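Long-range contacts in agglutinin (Rhizoctonia solani, PDB 4G9M), which is a fungal lectin of the ricin-type beta-trefoil family that probably binds carbohydrates and assembles as a domain-swapped dimer: residues 32-37 and 79-84; 55-60 and 89-94; 66-71 and 85-90. All blocks are in the same frame, centred on the assembly; numbering follows the deposited sequence.

Interaction 1: 32-37 and 79-84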
loop_
_atom_site.group_PDB
_atom_site.type_symbol
_atom_site.label_atom_id
_atom_site.label_comp_id
_atom_site.label_asym_id
_atom_site.label_seq_id
_atom_site.Cartn_x
_atom_site.Cartn_y
_atom_site.Cartn_z
ATOM N N THR B 32 18.342 17.425 -8.432
ATOM C CA THR B 32 17.755 18.491 -7.610
ATOM C C THR B 32 17.174 17.933 -6.304
ATOM O O THR B 32 16.386 17.000 -6.327
ATOM C CB THR B 32 16.676 19.261 -8.398
ATOM O OG1 THR B 32 17.274 19.849 -9.562
ATOM C CG2 THR B 32 16.047 20.367 -7.543
ATOM N N ALA B 33 17.597 18.495 -5.169
ATOM C CA ALA B 33 17.179 18.019 -3.854
ATOM C C ALA B 33 15.669 17.958 -3.684
ATOM O O ALA B 33 14.972 18.904 -4.022
ATOM C CB ALA B 33 17.763 18.919 -2.777
ATOM N N ILE B 34 15.181 16.846 -3.148
ATOM C CA ILE B 34 13.812 16.768 -2.647
ATOM C C ILE B 34 13.892 16.825 -1.110
ATOM O O ILE B 34 14.807 16.270 -0.508
ATOM C CB ILE B 34 13.096 15.498 -3.174
ATOM C CG1 ILE B 34 12.929 15.606 -4.694
ATOM C CG2 ILE B 34 11.739 15.334 -2.521
ATOM C CD1 ILE B 34 12.271 14.398 -5.349
ATOM N N GLN B 35 12.951 17.527 -0.486
ATOM C CA GLN B 35 13.127 17.938 0.905
ATOM C C GLN B 35 11.773 18.155 1.559
ATOM O O GLN B 35 10.737 18.105 0.893
ATOM C CB GLN B 35 13.924 19.251 0.946
ATOM C CG GLN B 35 13.135 20.442 0.421
ATOM C CD GLN B 35 14.011 21.615 0.058
ATOM O OE1 GLN B 35 15.191 21.667 0.428
ATOM N NE2 GLN B 35 13.444 22.568 -0.673
ATOM N N GLY B 36 11.775 18.408 2.866
ATOM C CA GLY B 36 10.548 18.790 3.544
ATOM C C GLY B 36 10.426 20.300 3.583
ATOM O O GLY B 36 11.432 20.994 3.734
ATOM N N TYR B 37 9.212 20.821 3.421
ATOM C CA TYR B 37 9.013 22.268 3.430
ATOM C C TYR B 37 7.574 22.606 3.847
ATOM O O TYR B 37 6.657 21.821 3.614
ATOM C CB TYR B 37 9.322 22.836 2.037
ATOM C CG TYR B 37 9.742 24.307 1.999
ATOM C CD1 TYR B 37 8.804 25.319 2.110
ATOM C CD2 TYR B 37 11.075 24.666 1.837
ATOM C CE1 TYR B 37 9.173 26.655 2.067
ATOM C CE2 TYR B 37 11.460 26.006 1.798
ATOM C CZ TYR B 37 10.500 26.992 1.913
ATOM O OH TYR B 37 10.845 28.331 1.868
ATOM N N VAL B 79 21.058 8.028 1.401
ATOM C CA VAL B 79 21.204 8.546 0.051
ATOM C C VAL B 79 20.073 9.537 -0.233
ATOM O O VAL B 79 18.924 9.280 0.109
ATOM C CB VAL B 79 21.228 7.396 -1.004
ATOM C CG1 VAL B 79 21.122 7.935 -2.422
ATOM C CG2 VAL B 79 22.517 6.569 -0.858
ATOM N N ASN B 80 20.404 10.678 -0.831
ATOM C CA ASN B 80 19.410 11.698 -1.135
ATOM C C ASN B 80 18.327 11.267 -2.123
ATOM O O ASN B 80 18.609 10.685 -3.173
ATOM C CB ASN B 80 20.082 12.971 -1.667
ATOM C CG ASN B 80 20.800 13.754 -0.587
ATOM O OD1 ASN B 80 20.276 14.740 -0.069
ATOM N ND2 ASN B 80 22.008 13.324 -0.245
ATOM N N VAL B 81 17.084 11.585 -1.784
ATOM C CA VAL B 81 15.995 11.544 -2.748
ATOM C C VAL B 81 16.055 12.844 -3.549
ATOM O O VAL B 81 16.151 13.924 -2.977
ATOM C CB VAL B 81 14.641 11.411 -2.041
ATOM C CG1 VAL B 81 13.510 11.404 -3.045
ATOM C CG2 VAL B 81 14.629 10.132 -1.203
ATOM N N VAL B 82 16.026 12.734 -4.872
ATOM C CA VAL B 82 16.237 13.890 -5.738
ATOM C C VAL B 82 15.339 13.829 -6.964
ATOM O O VAL B 82 14.810 12.761 -7.309
ATOM C CB VAL B 82 17.698 13.973 -6.235
ATOM C CG1 VAL B 82 18.677 14.150 -5.060
ATOM C CG2 VAL B 82 18.061 12.751 -7.099
ATOM N N GLY B 83 15.163 14.975 -7.619
ATOM C CA GLY B 83 14.448 15.020 -8.885
ATOM C C GLY B 83 15.325 14.468 -9.993
ATOM O O GLY B 83 16.501 14.817 -10.095
ATOM N N SER B 84 14.757 13.613 -10.841
ATOM C CA SER B 84 15.564 12.893 -11.830
ATOM C C SER B 84 14.755 12.626 -13.087
ATOM O O SER B 84 13.532 12.511 -13.030
ATOM C CB SER B 84 16.035 11.556 -11.250
ATOM O OG SER B 84 16.890 10.859 -12.151
HETATM O O HOH W 1 17.386 15.473 -0.249
#

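Interaction 2: 55-60 and 89-94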
loop_
_atom_site.group_PDB
_atom_site.type_symbol
_atom_site.label_atom_id
_atom_site.label_comp_id
_atom_site.label_asym_id
_atom_site.label_seq_id
_atom_site.Cartn_x
_atom_site.Cartn_y
_atom_site.Cartn_z
ATOM N N GLY B 55 3.435 -4.645 -12.287
ATOM C CA GLY B 55 2.965 -4.982 -10.962
ATOM C C GLY B 55 2.108 -3.870 -10.392
ATOM O O GLY B 55 1.296 -3.270 -11.101
ATOM N N ASN B 56 2.284 -3.613 -9.094
ATOM C CA ASN B 56 1.623 -2.505 -8.429
ATOM C C ASN B 56 2.512 -1.266 -8.372
ATOM O O ASN B 56 2.232 -0.352 -7.614
ATOM C CB ASN B 56 1.203 -2.877 -7.003
ATOM C CG ASN B 56 0.396 -4.158 -6.946
ATOM O OD1 ASN B 56 0.702 -5.056 -6.169
ATOM N ND2 ASN B 56 -0.627 -4.254 -7.779
ATOM N N GLN B 57 3.571 -1.233 -9.181
ATOM C CA GLN B 57 4.553 -0.150 -9.084
ATOM C C GLN B 57 4.066 1.177 -9.653
ATOM O O GLN B 57 3.340 1.205 -10.648
ATOM C CB GLN B 57 5.871 -0.552 -9.746
ATOM C CG GLN B 57 6.432 -1.825 -9.159
ATOM C CD GLN B 57 7.754 -2.222 -9.760
ATOM O OE1 GLN B 57 8.367 -1.455 -10.505
ATOM N NE2 GLN B 57 8.214 -3.420 -9.427
ATOM N N VAL B 58 4.486 2.267 -9.013
ATOM C CA VAL B 58 4.135 3.621 -9.412
ATOM C C VAL B 58 5.372 4.485 -9.558
ATOM O O VAL B 58 6.485 4.087 -9.174
ATOM C CB VAL B 58 3.216 4.325 -8.367
ATOM C CG1 VAL B 58 1.969 3.510 -8.132
ATOM C CG2 VAL B 58 3.966 4.545 -7.035
ATOM N N THR B 59 5.174 5.672 -10.122
ATOM C CA THR B 59 6.167 6.734 -10.040
ATOM C C THR B 59 5.496 7.978 -9.491
ATOM O O THR B 59 4.259 8.092 -9.521
ATOM C CB THR B 59 6.791 7.063 -11.396
ATOM O OG1 THR B 59 5.757 7.425 -12.318
ATOM C CG2 THR B 59 7.564 5.877 -11.954
ATOM N N LEU B 60 6.310 8.906 -8.993
ATOM C CA LEU B 60 5.824 10.211 -8.563
ATOM C C LEU B 60 6.535 11.258 -9.389
ATOM O O LEU B 60 7.767 11.302 -9.400
ATOM C CB LEU B 60 6.111 10.420 -7.069
ATOM C CG LEU B 60 5.260 9.600 -6.102
ATOM C CD1 LEU B 60 5.729 9.863 -4.672
ATOM C CD2 LEU B 60 3.773 9.961 -6.262
ATOM N N PRO B 89 11.099 3.487 -9.300
ATOM C CA PRO B 89 9.747 2.945 -9.120
ATOM C C PRO B 89 9.444 2.657 -7.652
ATOM O O PRO B 89 10.335 2.232 -6.912
ATOM C CB PRO B 89 9.777 1.647 -9.942
ATOM C CG PRO B 89 11.250 1.221 -9.889
ATOM C CD PRO B 89 11.999 2.527 -9.978
ATOM N N LEU B 90 8.196 2.894 -7.245
ATOM C CA LEU B 90 7.795 2.855 -5.836
ATOM C C LEU B 90 6.600 1.924 -5.635
ATOM O O LEU B 90 5.917 1.555 -6.594
ATOM C CB LEU B 90 7.410 4.261 -5.344
ATOM C CG LEU B 90 8.412 5.379 -5.662
ATOM C CD1 LEU B 90 7.773 6.754 -5.483
ATOM C CD2 LEU B 90 9.645 5.241 -4.791
ATOM N N ASP B 91 6.374 1.551 -4.378
ATOM C CA ASP B 91 5.181 0.838 -3.935
ATOM C C ASP B 91 4.597 1.698 -2.830
ATOM O O ASP B 91 5.327 2.123 -1.931
ATOM C CB ASP B 91 5.552 -0.509 -3.321
ATOM C CG ASP B 91 5.757 -1.609 -4.351
ATOM O OD1 ASP B 91 5.138 -1.554 -5.451
ATOM O OD2 ASP B 91 6.492 -2.574 -4.022
ATOM N N ILE B 92 3.295 1.970 -2.878
ATOM C CA ILE B 92 2.667 2.772 -1.832
ATOM C C ILE B 92 1.970 1.805 -0.865
ATOM O O ILE B 92 1.018 1.121 -1.248
ATOM C CB ILE B 92 1.647 3.773 -2.428
ATOM C CG1 ILE B 92 2.268 4.547 -3.602
ATOM C CG2 ILE B 92 1.187 4.750 -1.365
ATOM C CD1 ILE B 92 3.592 5.253 -3.233
ATOM N N VAL B 93 2.455 1.741 0.372
ATOM C CA VAL B 93 2.035 0.713 1.335
ATOM C C VAL B 93 1.258 1.340 2.487
ATOM O O VAL B 93 1.760 2.243 3.152
ATOM C CB VAL B 93 3.276 -0.035 1.932
ATOM C CG1 VAL B 93 2.838 -1.202 2.773
ATOM C CG2 VAL B 93 4.216 -0.509 0.816
ATOM N N ALA B 94 0.031 0.878 2.721
ATOM C CA ALA B 94 -0.772 1.403 3.835
ATOM C C ALA B 94 -0.071 1.304 5.197
ATOM O O ALA B 94 0.405 0.241 5.589
ATOM C CB ALA B 94 -2.131 0.703 3.887
HETATM O O HOH W 2 1.839 0.880 -5.005
#

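Interaction 3: 66-71 and 85-90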
loop_
_atom_site.group_PDB
_atom_site.type_symbol
_atom_site.label_atom_id
_atom_site.label_comp_id
_atom_site.label_asym_id
_atom_site.label_seq_id
_atom_site.Cartn_x
_atom_site.Cartn_y
_atom_site.Cartn_z
ATOM N N GLY B 66 8.459 18.371 -14.091
ATOM C CA GLY B 66 8.295 17.240 -14.991
ATOM C C GLY B 66 9.259 16.096 -14.707
ATOM O O GLY B 66 9.253 15.077 -15.397
ATOM N N THR B 67 10.110 16.259 -13.698
ATOM C CA THR B 67 11.027 15.187 -13.331
ATOM C C THR B 67 10.432 14.323 -12.228
ATOM O O THR B 67 9.406 14.669 -11.630
ATOM C CB THR B 67 12.409 15.710 -12.924
ATOM O OG1 THR B 67 12.288 16.644 -11.842
ATOM C CG2 THR B 67 13.086 16.389 -14.101
ATOM N N TYR B 68 11.083 13.201 -11.958
ATOM C CA TYR B 68 10.517 12.194 -11.085
ATOM C C TYR B 68 11.266 12.062 -9.775
ATOM O O TYR B 68 12.448 12.417 -9.669
ATOM C CB TYR B 68 10.547 10.840 -11.788
ATOM C CG TYR B 68 9.692 10.767 -13.024
ATOM C CD1 TYR B 68 10.167 11.222 -14.249
ATOM C CD2 TYR B 68 8.381 10.270 -12.965
ATOM C CE1 TYR B 68 9.379 11.156 -15.393
ATOM C CE2 TYR B 68 7.584 10.208 -14.112
ATOM C CZ TYR B 68 8.089 10.646 -15.312
ATOM O OH TYR B 68 7.305 10.586 -16.447
ATOM N N VAL B 69 10.584 11.509 -8.780
ATOM C CA VAL B 69 11.266 11.083 -7.555
ATOM C C VAL B 69 12.286 10.026 -7.926
ATOM O O VAL B 69 11.936 8.974 -8.464
ATOM C CB VAL B 69 10.281 10.500 -6.533
ATOM C CG1 VAL B 69 11.021 9.710 -5.426
ATOM C CG2 VAL B 69 9.438 11.627 -5.946
ATOM N N GLY B 70 13.548 10.318 -7.640
ATOM C CA GLY B 70 14.630 9.431 -8.007
ATOM C C GLY B 70 15.692 9.431 -6.938
ATOM O O GLY B 70 15.419 9.708 -5.760
ATOM N N THR B 71 16.915 9.113 -7.338
ATOM C CA THR B 71 17.997 8.986 -6.368
ATOM C C THR B 71 19.306 9.607 -6.859
ATOM O O THR B 71 19.583 9.649 -8.055
ATOM C CB THR B 71 18.208 7.508 -5.964
ATOM O OG1 THR B 71 19.204 7.409 -4.931
ATOM C CG2 THR B 71 18.629 6.686 -7.167
ATOM N N THR B 85 15.442 12.515 -14.220
ATOM C CA THR B 85 14.794 12.120 -15.469
ATOM C C THR B 85 14.589 10.592 -15.400
ATOM O O THR B 85 13.893 10.000 -16.225
ATOM C CB THR B 85 15.660 12.526 -16.689
ATOM O OG1 THR B 85 16.060 13.896 -16.558
ATOM C CG2 THR B 85 14.895 12.429 -17.963
ATOM N N THR B 86 15.224 9.968 -14.409
ATOM C CA THR B 86 15.032 8.542 -14.142
ATOM C C THR B 86 14.268 8.308 -12.842
ATOM O O THR B 86 14.808 8.477 -11.740
ATOM C CB THR B 86 16.380 7.791 -14.059
ATOM O OG1 THR B 86 17.157 8.066 -15.226
ATOM C CG2 THR B 86 16.129 6.274 -13.972
ATOM N N ALA B 87 13.004 7.911 -12.962
ATOM C CA ALA B 87 12.206 7.611 -11.793
ATOM C C ALA B 87 12.722 6.382 -11.061
ATOM O O ALA B 87 13.090 5.385 -11.678
ATOM C CB ALA B 87 10.748 7.376 -12.196
ATOM N N VAL B 88 12.745 6.455 -9.736
ATOM C CA VAL B 88 12.804 5.240 -8.950
ATOM C C VAL B 88 11.372 4.708 -8.800
ATOM O O VAL B 88 10.508 5.403 -8.253
ATOM C CB VAL B 88 13.410 5.513 -7.561
ATOM C CG1 VAL B 88 13.165 4.335 -6.608
ATOM C CG2 VAL B 88 14.899 5.813 -7.688
ATOM N N PRO B 89 11.099 3.487 -9.300
ATOM C CA PRO B 89 9.747 2.945 -9.120
ATOM C C PRO B 89 9.444 2.657 -7.652
ATOM O O PRO B 89 10.335 2.232 -6.912
ATOM C CB PRO B 89 9.777 1.647 -9.942
ATOM C CG PRO B 89 11.250 1.221 -9.889
ATOM C CD PRO B 89 11.999 2.527 -9.978
ATOM N N LEU B 90 8.196 2.894 -7.245
ATOM C CA LEU B 90 7.795 2.855 -5.836
ATOM C C LEU B 90 6.600 1.924 -5.635
ATOM O O LEU B 90 5.917 1.555 -6.594
ATOM C CB LEU B 90 7.410 4.261 -5.344
ATOM C CG LEU B 90 8.412 5.379 -5.662
ATOM C CD1 LEU B 90 7.773 6.754 -5.483
ATOM C CD2 LEU B 90 9.645 5.241 -4.791
HETATM O O HOH W 3 9.248 7.876 -8.823
HETATM O O HOH W 4 17.094 8.115 -10.161
#

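Interaction 1: 32-37 and 79-84
G83 N donates to T32 O over 2.7 Å, a nearly straight bond (165° at the hydrogen) that reaches the acceptor in its carbonyl plane. Two residues further along strand 32-37, I34 N donates to V81 O at 3.1 Å; here the donor is tilted from the carbonyl plane and the bond is more bent. These two backbone bonds frame A33 and V82, an antiparallel non-hydrogen-bonded pair whose side chains diverge. Past the paired residues a water lies within hydrogen-bonding distance of I34 O and N80 OD1, bridging them and linking the N80 side chain to strand 32-37 through solvent.

The packing is carried by I34. Its CG1 lies beside the backbone N (chi1 -66°) and the chain is extended beyond it, which lays CD1 along the backbone of the other strand, 3.5 Å from V82 C. The same CD1 meets V81 CG1 at 4.0 Å, methyl against methyl. V82 CB lies 3.3 Å from T32 O.

G83 brings only backbone to the contact, and T32 turns its hydroxyl to A29 O. With 132° between their directions, the strands pair briefly and then splay. Strand 32-37 also pairs with strands 20-23 and 122-128, strand 81-84 with strand 68-71; I34 packs on L21, L23 and V69, and V81 on V69, V124 and Y126.

Interaction 2: 55-60 and 89-94
V58 and L90 pair through both of their backbone groups: V58 N donates to L90 O at 2.9 Å and L90 N to V58 O at 2.8 Å, an antiparallel hydrogen-bonded pair. The strands run 95° apart and share this single bridge. Q57 CA and P89 CA add CA-H...O contacts to the same two carbonyls, giving each oxygen a second, softer partner.

With CG1 beside the backbone N (chi1 -57°), V58 CG2 falls between N and the carbonyl carbon and touches L90 CB and I92 CG1, each at 3.8 Å; the V58 and I92 side chains cross at about a right angle. L60 CD1 meets L90 CD1, methyl to methyl. Q57 runs alongside the P89 ring, its OE1 3.5 Å from P89 CB, while its CG passes D91 OD1.

Beyond the bridge a water takes a hydrogen bond from I92 N and gives one to N56 O. L49 and W51 pack on V58, and I101 on L90. N56 OD1 is hydrogen-bonded by N129 ND2 of the second subunit, and A94 of that subunit packs on I92.

The crossing thus rests on two N-H...O bonds and one water bridge, with aliphatic contacts beside them, next to the dimer interface.

Interaction 3: 66-71 and 85-90
Y68 and A87 meet where the tyrosine ring leaves its backbone: A87 CB approaches obliquely, 3.5 Å from Y68 CB and 3.6 Å from Y68 CG. T85 O also lies oblique to the ring, a more distant neighbour at 4.4 Å from Y68 CD1. T59 and Q61 of strand 58-62 pack against the same side chain.

Next to this, V88 N donates to V69 O over 2.9 Å, arriving in the carbonyl plane with 158° at the hydrogen. V69 O also receives a bond from a water that donates to V88 O as well, so this carbonyl takes two hydrogen bonds and the water closes a small ring with V88. A second water accepts from T71 N and donates to T86 O, joining the segments on the far side of G70.

The chain turns a corner at V69. Y68 and G70, on the two sides of it, bond through their backbones to S84 and V82 of strand 81-84, while V69 itself bonds to L60 of strand 58-62. The corner lies where two strand pairings of this ricin-type beta-trefoil domain meet, and segment 85-90 passes it with its direction 81° from that of residues 68-71.

V88 CG2 rests over the backbone of G70, 3.6 Å from its CA, and the absence of a side chain on G70 leaves room for T86 O. The same methyl meets T71 CG2 at 3.9 Å, the two side chains inclined to each other; T71 OG1 is bonded to S73 O. V69 CG1 comes within 4.4 Å of L90 CD1, a looser contact, and Y126 packs on V69, T71 and V88.

From the N terminus, segments 32-37, 55-60 and 66-71 come first, and the chain from 79 to 94 then returns to each. Interaction 1 closes the longest loop, back to strand 32-37; interaction 3 closes a short one at 66-71; interaction 2 returns to 55-60 and shares P89 and L90 with interaction 3. Interaction 3 lies within the loop closed by interaction 2 up to those shared residues, whereas interaction 1 crosses both. Strand 68-71 joins them: Y68 N and G70 N probably bond to S84 O and V82 O, and V69 N to L60 O. The six-stranded sheet is thereby tied to strand 58-62 and the 90-94 hairpin.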